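Local atomic coordinates of esterase family protein (Staphylococcus aureus, PDB entry 7L0A), a protein that probably hydrolyses S-formylglutathione to formate and glutathione, acting as a serine esterase of the esterase D family with an alpha/beta-hydrolase fold. Residues Ser98-Ile103 / Leu140-Lys145; Lys118-Asn123 / Asp199-Lys204; Pro232-Asp237 / Ile255-Asn260. All blocks are in the same frame, centred on the assembly; numbering follows the deposited sequence.

Contact 1. Residues Ser98-Ile103 / Leu140-Lys145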
loop_
_atom_site.group_PDB
_atom_site.type_symbol
_atom_site.label_atom_id
_atom_site.label_comp_id
_atom_site.label_asym_id
_atom_site.label_seq_id
_atom_site.Cartn_x
_atom_site.Cartn_y
_atom_site.Cartn_z
ATOM N N SER B 98 6.980 -21.386 5.045
ATOM C CA SER B 98 5.679 -21.938 4.697
ATOM C C SER B 98 4.576 -20.931 5.009
ATOM O O SER B 98 4.834 -19.839 5.524
ATOM C CB SER B 98 5.453 -23.253 5.447
ATOM O OG SER B 98 6.368 -24.275 5.028
ATOM N N TYR B 99 3.339 -21.322 4.674
ATOM C CA TYR B 99 2.129 -20.537 4.931
ATOM C C TYR B 99 2.123 -19.850 6.284
ATOM O O TYR B 99 1.848 -18.642 6.368
ATOM C CB TYR B 99 0.907 -21.491 4.803
ATOM C CG TYR B 99 -0.427 -20.887 5.181
ATOM C CD1 TYR B 99 -1.073 -20.043 4.311
ATOM C CD2 TYR B 99 -1.038 -21.182 6.374
ATOM C CE1 TYR B 99 -2.277 -19.456 4.636
ATOM C CE2 TYR B 99 -2.248 -20.596 6.725
ATOM C CZ TYR B 99 -2.875 -19.754 5.828
ATOM O OH TYR B 99 -4.094 -19.184 6.154
ATOM N N TYR B 100 2.388 -20.609 7.349
ATOM C CA TYR B 100 2.399 -20.058 8.702
ATOM C C TYR B 100 3.351 -18.871 8.799
ATOM O O TYR B 100 2.962 -17.780 9.238
ATOM C CB TYR B 100 2.798 -21.149 9.696
ATOM C CG TYR B 100 2.897 -20.741 11.125
ATOM C CD1 TYR B 100 1.771 -20.694 11.946
ATOM C CD2 TYR B 100 4.119 -20.432 11.674
ATOM C CE1 TYR B 100 1.896 -20.347 13.295
ATOM C CE2 TYR B 100 4.238 -20.052 12.996
ATOM C CZ TYR B 100 3.119 -20.012 13.794
ATOM O OH TYR B 100 3.253 -19.649 15.116
ATOM N N ASP B 101 4.594 -19.051 8.330
ATOM C CA ASP B 101 5.597 -18.005 8.443
ATOM C C ASP B 101 5.232 -16.818 7.566
ATOM O O ASP B 101 5.491 -15.661 7.929
ATOM C CB ASP B 101 6.947 -18.567 8.052
ATOM C CG ASP B 101 7.216 -19.909 8.744
ATOM O OD1 ASP B 101 7.577 -19.862 9.947
ATOM O OD2 ASP B 101 7.009 -20.987 8.115
ATOM N N TYR B 102 4.673 -17.103 6.395
ATOM C CA TYR B 102 4.328 -16.054 5.444
ATOM C C TYR B 102 3.221 -15.153 5.977
ATOM O O TYR B 102 3.316 -13.920 5.875
ATOM C CB TYR B 102 3.927 -16.688 4.113
ATOM C CG TYR B 102 3.262 -15.766 3.135
ATOM C CD1 TYR B 102 3.902 -14.628 2.653
ATOM C CD2 TYR B 102 1.948 -16.000 2.734
ATOM C CE1 TYR B 102 3.258 -13.784 1.752
ATOM C CE2 TYR B 102 1.300 -15.148 1.853
ATOM C CZ TYR B 102 1.970 -14.055 1.381
ATOM O OH TYR B 102 1.324 -13.201 0.484
ATOM N N ILE B 103 2.151 -15.737 6.524
ATOM C CA ILE B 103 1.092 -14.898 7.057
ATOM C C ILE B 103 1.621 -14.036 8.207
ATOM O O ILE B 103 1.251 -12.859 8.337
ATOM C CB ILE B 103 -0.128 -15.737 7.484
ATOM C CG1 ILE B 103 -0.775 -16.421 6.281
ATOM C CG2 ILE B 103 -1.197 -14.828 8.124
ATOM C CD1 ILE B 103 -1.181 -15.484 5.181
ATOM N N LEU B 140 -4.779 -20.746 17.647
ATOM C CA LEU B 140 -4.264 -21.678 18.633
ATOM C C LEU B 140 -2.750 -21.646 18.783
ATOM O O LEU B 140 -2.243 -22.301 19.693
ATOM C CB LEU B 140 -4.703 -23.108 18.286
ATOM C CG LEU B 140 -6.212 -23.373 18.226
ATOM C CD1 LEU B 140 -6.586 -24.712 17.626
ATOM C CD2 LEU B 140 -6.838 -23.265 19.629
ATOM N N THR B 141 -2.033 -20.913 17.933
ATOM C CA THR B 141 -0.582 -20.745 18.045
ATOM C C THR B 141 -0.136 -19.301 18.247
ATOM O O THR B 141 0.986 -19.080 18.727
ATOM C CB THR B 141 0.124 -21.306 16.799
ATOM O OG1 THR B 141 -0.318 -20.570 15.641
ATOM C CG2 THR B 141 -0.179 -22.804 16.633
ATOM N N GLN B 142 -0.955 -18.324 17.864
ATOM C CA GLN B 142 -0.688 -16.902 18.009
ATOM C C GLN B 142 -1.819 -16.218 18.779
ATOM O O GLN B 142 -2.239 -15.099 18.435
ATOM C CB GLN B 142 -0.505 -16.271 16.632
ATOM C CG GLN B 142 0.665 -16.848 15.853
ATOM C CD GLN B 142 2.005 -16.332 16.343
ATOM O OE1 GLN B 142 2.119 -15.181 16.783
ATOM N NE2 GLN B 142 3.027 -17.160 16.235
ATOM N N GLY B 143 -2.340 -16.899 19.807
ATOM C CA GLY B 143 -3.447 -16.383 20.601
ATOM C C GLY B 143 -3.170 -15.077 21.313
ATOM O O GLY B 143 -4.117 -14.367 21.675
ATOM N N ASP B 144 -1.899 -14.758 21.569
ATOM C CA ASP B 144 -1.526 -13.491 22.183
ATOM C C ASP B 144 -1.485 -12.348 21.182
ATOM O O ASP B 144 -1.286 -11.197 21.574
ATOM C CB ASP B 144 -0.166 -13.626 22.885
ATOM C CG ASP B 144 0.961 -13.997 21.938
ATOM O OD1 ASP B 144 0.690 -14.469 20.812
ATOM O OD2 ASP B 144 2.136 -13.826 22.333
ATOM N N LYS B 145 -1.693 -12.632 19.901
ATOM C CA LYS B 145 -1.674 -11.638 18.841
ATOM C C LYS B 145 -3.068 -11.195 18.416
ATOM O O LYS B 145 -3.250 -10.035 18.036
ATOM C CB LYS B 145 -0.926 -12.222 17.635
ATOM C CG LYS B 145 -0.510 -11.272 16.541
ATOM C CD LYS B 145 0.514 -11.963 15.611
ATOM C CE LYS B 145 1.895 -11.290 15.654
ATOM N NZ LYS B 145 2.949 -12.062 16.329
#

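Contact 2. Residues Lys118-Asn123 / Asp199-Lys204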
loop_
_atom_site.group_PDB
_atom_site.type_symbol
_atom_site.label_atom_id
_atom_site.label_comp_id
_atom_site.label_asym_id
_atom_site.label_seq_id
_atom_site.Cartn_x
_atom_site.Cartn_y
_atom_site.Cartn_z
ATOM N N LYS B 118 -1.115 -2.214 17.016
ATOM C CA LYS B 118 -0.357 -3.392 17.405
ATOM C C LYS B 118 -0.899 -4.047 18.651
ATOM O O LYS B 118 -0.346 -5.070 19.089
ATOM C CB LYS B 118 1.102 -3.010 17.611
ATOM C CG LYS B 118 1.781 -2.582 16.317
ATOM C CD LYS B 118 3.146 -1.977 16.537
ATOM C CE LYS B 118 3.822 -1.644 15.214
ATOM N NZ LYS B 118 5.220 -1.162 15.393
ATOM N N LYS B 119 -1.968 -3.501 19.226
ATOM C CA LYS B 119 -2.573 -4.090 20.409
ATOM C C LYS B 119 -3.437 -5.298 20.062
ATOM O O LYS B 119 -4.202 -5.275 19.097
ATOM C CB LYS B 119 -3.449 -3.068 21.126
ATOM C CG LYS B 119 -2.718 -1.779 21.484
ATOM C CD LYS B 119 -3.687 -0.790 22.112
ATOM C CE LYS B 119 -3.001 0.542 22.354
ATOM N NZ LYS B 119 -1.675 0.337 23.001
ATOM N N ARG B 120 -3.340 -6.328 20.898
ATOM C CA ARG B 120 -4.123 -7.545 20.715
ATOM C C ARG B 120 -5.611 -7.250 20.587
ATOM O O ARG B 120 -6.293 -7.839 19.731
ATOM C CB ARG B 120 -3.864 -8.497 21.888
ATOM C CG ARG B 120 -4.738 -9.741 21.874
ATOM C CD ARG B 120 -4.380 -10.696 23.020
ATOM N NE ARG B 120 -5.025 -11.983 22.802
ATOM C CZ ARG B 120 -6.237 -12.308 23.234
ATOM N NH1 ARG B 120 -6.966 -11.449 23.946
ATOM N NH2 ARG B 120 -6.722 -13.525 22.970
ATOM N N ASP B 121 -6.135 -6.361 21.444
ATOM C CA ASP B 121 -7.570 -6.104 21.442
ATOM C C ASP B 121 -8.047 -5.488 20.142
ATOM O O ASP B 121 -9.257 -5.456 19.885
ATOM C CB ASP B 121 -7.957 -5.168 22.594
ATOM C CG ASP B 121 -8.084 -5.889 23.913
ATOM O OD1 ASP B 121 -7.998 -7.140 23.932
ATOM O OD2 ASP B 121 -8.267 -5.203 24.939
ATOM N N ASP B 122 -7.126 -4.979 19.308
ATOM C CA ASP B 122 -7.467 -4.324 18.052
ATOM C C ASP B 122 -7.164 -5.178 16.827
ATOM O O ASP B 122 -7.246 -4.683 15.705
ATOM C CB ASP B 122 -6.717 -2.990 17.913
ATOM C CG ASP B 122 -7.091 -1.968 18.957
ATOM O OD1 ASP B 122 -8.267 -1.912 19.401
ATOM O OD2 ASP B 122 -6.186 -1.187 19.337
ATOM N N ASN B 123 -6.796 -6.444 17.003
ATOM C CA ASN B 123 -6.398 -7.291 15.893
ATOM C C ASN B 123 -7.210 -8.576 15.835
ATOM O O ASN B 123 -7.345 -9.284 16.850
ATOM C CB ASN B 123 -4.906 -7.630 15.987
ATOM C CG ASN B 123 -4.029 -6.513 15.463
ATOM O OD1 ASN B 123 -3.814 -6.408 14.245
ATOM N ND2 ASN B 123 -3.573 -5.656 16.349
ATOM N N ASP B 199 -1.712 -23.412 28.739
ATOM C CA ASP B 199 -2.426 -22.274 29.315
ATOM C C ASP B 199 -2.346 -21.071 28.385
ATOM O O ASP B 199 -2.136 -19.932 28.812
ATOM C CB ASP B 199 -1.881 -21.924 30.703
ATOM C CG ASP B 199 -2.871 -21.128 31.535
ATOM O OD1 ASP B 199 -4.079 -21.152 31.217
ATOM O OD2 ASP B 199 -2.441 -20.477 32.508
ATOM N N LYS B 200 -2.493 -21.323 27.092
ATOM C CA LYS B 200 -2.352 -20.257 26.116
ATOM C C LYS B 200 -3.661 -19.490 26.006
ATOM O O LYS B 200 -4.752 -20.044 26.201
ATOM C CB LYS B 200 -1.925 -20.812 24.760
ATOM C CG LYS B 200 -0.403 -21.057 24.657
ATOM C CD LYS B 200 0.404 -19.753 24.760
ATOM C CE LYS B 200 1.872 -20.016 25.117
ATOM N NZ LYS B 200 2.449 -21.161 24.359
ATOM N N GLN B 201 -3.525 -18.190 25.795
ATOM C CA GLN B 201 -4.643 -17.362 25.390
ATOM C C GLN B 201 -5.244 -17.908 24.102
ATOM O O GLN B 201 -4.528 -18.163 23.141
ATOM C CB GLN B 201 -4.144 -15.937 25.176
ATOM C CG GLN B 201 -4.777 -14.916 26.068
ATOM C CD GLN B 201 -4.046 -13.592 26.047
ATOM O OE1 GLN B 201 -2.882 -13.503 25.643
ATOM N NE2 GLN B 201 -4.730 -12.547 26.483
ATOM N N ILE B 202 -6.556 -18.104 24.089
ATOM C CA ILE B 202 -7.291 -18.451 22.874
ATOM C C ILE B 202 -8.181 -17.271 22.534
ATOM O O ILE B 202 -8.917 -16.792 23.411
ATOM C CB ILE B 202 -8.138 -19.727 23.047
ATOM C CG1 ILE B 202 -7.238 -20.919 23.428
ATOM C CG2 ILE B 202 -8.923 -20.046 21.764
ATOM C CD1 ILE B 202 -7.989 -22.224 23.586
ATOM N N PRO B 203 -8.139 -16.773 21.309
ATOM C CA PRO B 203 -9.020 -15.651 20.938
ATOM C C PRO B 203 -10.484 -16.030 21.118
ATOM O O PRO B 203 -10.870 -17.193 21.050
ATOM C CB PRO B 203 -8.695 -15.401 19.467
ATOM C CG PRO B 203 -7.334 -16.041 19.241
ATOM C CD PRO B 203 -7.273 -17.207 20.190
ATOM N N LYS B 204 -11.325 -15.010 21.313
ATOM C CA LYS B 204 -12.762 -15.250 21.220
ATOM C C LYS B 204 -13.077 -15.794 19.824
ATOM O O LYS B 204 -12.599 -15.266 18.812
ATOM C CB LYS B 204 -13.529 -13.962 21.501
ATOM C CG LYS B 204 -14.965 -14.159 21.961
ATOM C CD LYS B 204 -15.567 -12.854 22.480
ATOM C CE LYS B 204 -17.075 -12.980 22.641
ATOM N NZ LYS B 204 -17.702 -11.718 23.103
HETATM O O HOH W 1 -9.064 -14.395 24.329
#

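Contact 3. Residues Pro232-Asp237 / Ile255-Asn260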
loop_
_atom_site.group_PDB
_atom_site.type_symbol
_atom_site.label_atom_id
_atom_site.label_comp_id
_atom_site.label_asym_id
_atom_site.label_seq_id
_atom_site.Cartn_x
_atom_site.Cartn_y
_atom_site.Cartn_z
ATOM N N PRO B 232 -14.560 -21.767 25.018
ATOM C CA PRO B 232 -15.740 -20.980 24.639
ATOM C C PRO B 232 -15.757 -20.644 23.159
ATOM O O PRO B 232 -14.716 -20.466 22.516
ATOM C CB PRO B 232 -15.631 -19.732 25.525
ATOM C CG PRO B 232 -14.225 -19.620 25.902
ATOM C CD PRO B 232 -13.649 -21.037 25.926
ATOM N N TYR B 233 -16.973 -20.581 22.608
ATOM C CA TYR B 233 -17.133 -20.169 21.231
ATOM C C TYR B 233 -18.581 -19.773 20.996
ATOM O O TYR B 233 -19.470 -20.102 21.792
ATOM C CB TYR B 233 -16.756 -21.285 20.249
ATOM C CG TYR B 233 -17.713 -22.455 20.374
ATOM C CD1 TYR B 233 -17.522 -23.425 21.341
ATOM C CD2 TYR B 233 -18.825 -22.575 19.541
ATOM C CE1 TYR B 233 -18.398 -24.460 21.475
ATOM C CE2 TYR B 233 -19.698 -23.628 19.678
ATOM C CZ TYR B 233 -19.478 -24.573 20.658
ATOM O OH TYR B 233 -20.347 -25.650 20.815
ATOM N N GLN B 234 -18.797 -19.076 19.890
ATOM C CA GLN B 234 -20.117 -18.881 19.311
ATOM C C GLN B 234 -20.148 -19.570 17.963
ATOM O O GLN B 234 -19.188 -19.469 17.190
ATOM C CB GLN B 234 -20.440 -17.400 19.132
ATOM C CG GLN B 234 -20.622 -16.695 20.446
ATOM C CD GLN B 234 -20.714 -15.204 20.277
ATOM O OE1 GLN B 234 -19.812 -14.474 20.689
ATOM N NE2 GLN B 234 -21.790 -14.739 19.653
ATOM N N PHE B 235 -21.240 -20.274 17.681
ATOM C CA PHE B 235 -21.440 -20.892 16.377
ATOM C C PHE B 235 -22.715 -20.382 15.733
ATOM O O PHE B 235 -23.773 -20.372 16.367
ATOM C CB PHE B 235 -21.521 -22.407 16.492
ATOM C CG PHE B 235 -21.709 -23.110 15.185
ATOM C CD1 PHE B 235 -20.660 -23.241 14.309
ATOM C CD2 PHE B 235 -22.919 -23.680 14.853
ATOM C CE1 PHE B 235 -20.812 -23.917 13.095
ATOM C CE2 PHE B 235 -23.071 -24.373 13.658
ATOM C CZ PHE B 235 -22.017 -24.490 12.782
ATOM N N GLU B 236 -22.620 -19.982 14.469
ATOM C CA GLU B 236 -23.770 -19.468 13.725
ATOM C C GLU B 236 -23.857 -20.226 12.412
ATOM O O GLU B 236 -22.865 -20.339 11.685
ATOM C CB GLU B 236 -23.655 -17.961 13.538
ATOM C CG GLU B 236 -23.848 -17.249 14.871
ATOM C CD GLU B 236 -23.731 -15.747 14.834
ATOM O OE1 GLU B 236 -23.886 -15.147 13.752
ATOM O OE2 GLU B 236 -23.499 -15.165 15.916
ATOM N N ASP B 237 -25.011 -20.823 12.164
ATOM C CA ASP B 237 -25.257 -21.509 10.914
ATOM C C ASP B 237 -26.568 -21.002 10.351
ATOM O O ASP B 237 -27.233 -20.130 10.921
ATOM C CB ASP B 237 -25.242 -23.036 11.087
ATOM C CG ASP B 237 -26.308 -23.541 12.048
ATOM O OD1 ASP B 237 -27.152 -22.733 12.492
ATOM O OD2 ASP B 237 -26.285 -24.758 12.351
ATOM N N ILE B 255 -17.751 -8.974 10.789
ATOM C CA ILE B 255 -17.145 -7.667 11.016
ATOM C C ILE B 255 -17.913 -6.912 12.077
ATOM O O ILE B 255 -17.315 -6.303 12.965
ATOM C CB ILE B 255 -17.058 -6.890 9.689
ATOM C CG1 ILE B 255 -15.893 -7.449 8.852
ATOM C CG2 ILE B 255 -16.848 -5.390 9.948
ATOM C CD1 ILE B 255 -15.827 -6.930 7.435
ATOM N N THR B 256 -19.248 -6.964 12.030
ATOM C CA THR B 256 -20.037 -6.352 13.100
ATOM C C THR B 256 -19.678 -6.937 14.464
ATOM O O THR B 256 -19.503 -6.206 15.451
ATOM C CB THR B 256 -21.520 -6.530 12.818
ATOM O OG1 THR B 256 -21.826 -5.942 11.547
ATOM C CG2 THR B 256 -22.339 -5.863 13.913
ATOM N N TRP B 257 -19.539 -8.261 14.537
ATOM C CA TRP B 257 -19.194 -8.927 15.791
ATOM C C TRP B 257 -17.801 -8.537 16.264
ATOM O O TRP B 257 -17.590 -8.303 17.467
ATOM C CB TRP B 257 -19.332 -10.433 15.582
ATOM C CG TRP B 257 -18.893 -11.282 16.727
ATOM C CD1 TRP B 257 -19.639 -11.641 17.814
ATOM C CD2 TRP B 257 -17.619 -11.913 16.892
ATOM N NE1 TRP B 257 -18.895 -12.440 18.658
ATOM C CE2 TRP B 257 -17.655 -12.628 18.104
ATOM C CE3 TRP B 257 -16.451 -11.948 16.127
ATOM C CZ2 TRP B 257 -16.566 -13.349 18.576
ATOM C CZ3 TRP B 257 -15.380 -12.694 16.589
ATOM C CH2 TRP B 257 -15.441 -13.378 17.802
ATOM N N MET B 258 -16.854 -8.441 15.344
ATOM C CA MET B 258 -15.479 -8.132 15.701
ATOM C C MET B 258 -15.352 -6.796 16.418
ATOM O O MET B 258 -14.599 -6.669 17.389
ATOM C CB MET B 258 -14.621 -8.055 14.444
ATOM C CG MET B 258 -14.124 -9.332 13.909
ATOM S SD MET B 258 -13.311 -8.908 12.348
ATOM C CE MET B 258 -13.753 -10.405 11.486
ATOM N N VAL B 259 -16.004 -5.755 15.892
ATOM C CA VAL B 259 -15.717 -4.400 16.353
ATOM C C VAL B 259 -16.550 -4.005 17.563
ATOM O O VAL B 259 -16.265 -2.976 18.186
ATOM C CB VAL B 259 -15.911 -3.384 15.208
ATOM C CG1 VAL B 259 -14.995 -3.752 14.043
ATOM C CG2 VAL B 259 -17.359 -3.333 14.759
ATOM N N ASN B 260 -17.524 -4.813 17.956
ATOM C CA ASN B 260 -18.444 -4.400 19.018
ATOM C C ASN B 260 -18.212 -4.983 20.404
ATOM O O ASN B 260 -17.306 -5.808 20.605
ATOM C CB ASN B 260 -19.864 -4.740 18.575
ATOM C CG ASN B 260 -20.487 -3.655 17.720
ATOM O OD1 ASN B 260 -20.577 -2.508 18.155
ATOM N ND2 ASN B 260 -20.882 -3.994 16.496
#

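Contact 1. Residues Ser98-Ile103 / Leu140-Lys145
A polar surface contact joins Tyr100, in the first turn of helix 99-113, to Thr141 and Gln142, near the end of helix 130-141 and in what follows it. Its one direct hydrogen bond runs from Gln142 NE2 to Tyr100 OH, 2.7 Å long and fairly straight at 160° about the hydrogen. The phenol oxygen lies almost in the amide plane of Gln142, while ring and amide are turned 58° against each other. Tyr100 has CG anti to its own N (chi1 178°), which carries the ring across to the other segment. Thr141 OG1 comes in at the ring edge, in the ring plane, 3.2 Å from Tyr100 CE1. That hydroxyl is bonded to Lys137 O, one turn back in its helix. In the alpha/beta-hydrolase fold these are two of the helices that flank the central sheet, and helix 130-141 is the one that follows the predicted nucleophile Ser129. The ring of Phe138, from the same helix, also meets the Tyr100 ring. The Gln142 chain bends at its second torsion. Two partners on opposite ends of its amide probably limit its rotation. The second is Lys145, whose NZ gives a bond to Gln142 OE1 at 3.3 Å.

Contact 2. Residues Lys118-Asn123 / Asp199-Lys204
An arginine-glutamine stack and a water bridge join two loops of this alpha/beta-hydrolase fold. They lead into strands 123-128 and 204-210, which have strand 148-152 between them in the central sheet. Residues 118-123 form the turn before strand 123-128, and residues 199-204 connect helix 188-197 to strand 204-210. Arg120 makes the crossing. Its chain is extended from CG to NE, with CG anti to N (chi1 174°), and brings the guanidinium up to Gln201. The Gln201 chain comes from the opposite direction, and its amide lies over one guanidinium face. The two planes are only 12° apart, so the groups stack nearly parallel, offset toward the guanidinium rim. Gln201 NE2 is 3.6 Å from Arg120 NH1. This is packing of flat polar groups, with no direct hydrogen bond between the two segments.

The edge of the guanidinium does the polar work. Arg120 NH2 gives a hydrogen bond to a water at 2.8 Å, and the water donates to Ile202 O at 2.6 Å. Both the water and Ile202 O lie at the guanidinium edge, in its plane. Arg120 NE bonds to Gly143 O, so a third segment, 140-145, also holds this side chain. Pro203 adds a contact through CA, 3.7 Å from Arg120 NH2.

The turn that carries Arg120 is a short 3-10 segment, residues 120-122. It is braced at Lys119 O, which accepts from two donors on opposite faces of its carbonyl plane. One is Asp122 N, at 2.9 Å. The other is the Asn123 side-chain amide, whose ND2 sits above that plane at 2.8 Å from Lys119 O.

Contact 3. Residues Pro232-Asp237 / Ile255-Asn260
Gln234 meets Trp257 through one hydrogen bond, which ties strand 234-238 to the last turn of helix 244-259. Trp257 NE1 donates to Gln234 OE1 over 3.0 Å, with an angle of 150° at the hydrogen. The bond is not ideally aimed. The indole nitrogen stands above the plane of the Gln234 amide, 43° out of it, and does not lie on a lone pair. The oxygen in turn is tilted somewhat from the indole plane, though it still comes to the ring edge. Amide and indole planes are turned 71° against each other.

The tight side is that of Trp257, which is buried. Its CG lies anti to N, and the ring reaches in from the helix to pack on Leu206 of strand 204-210 and Val150 of strand 148-152. Lys148 adds a cation-pi contact. The bond to Gln234 gives the indole N-H of this buried residue its acceptor.

The Gln234 side is looser. The residue is partly exposed, and its chain runs extended beyond CG. Its closest approaches to the indole come from CD, OE1 and NE2. Glu236 also directs its CB toward the helix, but its side chain stays 5.6 Å away. Its carboxylate forms a salt bridge with Arg253, one turn before Trp257 in helix 244-259. Strand 234-238 is the outermost strand at its end of the sheet within the chain. It pairs with strand 204-210, while Tyr233 and Phe235 pack against helix 216-228.

Contacts 1 and 2 meet directly. Segment 140-145 places Gly143 O 2.8 Å from Arg120 NE, the length of their hydrogen bond, and Asp144 CA packs 3.7 Å from Gln201 OE1. The centres of the two contacts are 12 Å apart, and their segments alternate along the chain. Contact 3 follows both in sequence. It touches contact 2 through Lys204, whose O packs 3.6 Å from Trp257 CH2 and whose CE packs 3.7 Å from Gln234 OE1. The centres of contacts 2 and 3 are 15 Å apart. Contacts 1 and 3 do not touch: their centres are 21 Å apart and their nearest atoms about 9 Å. All three lie away from the predicted triad Ser129, Asp213 and His242.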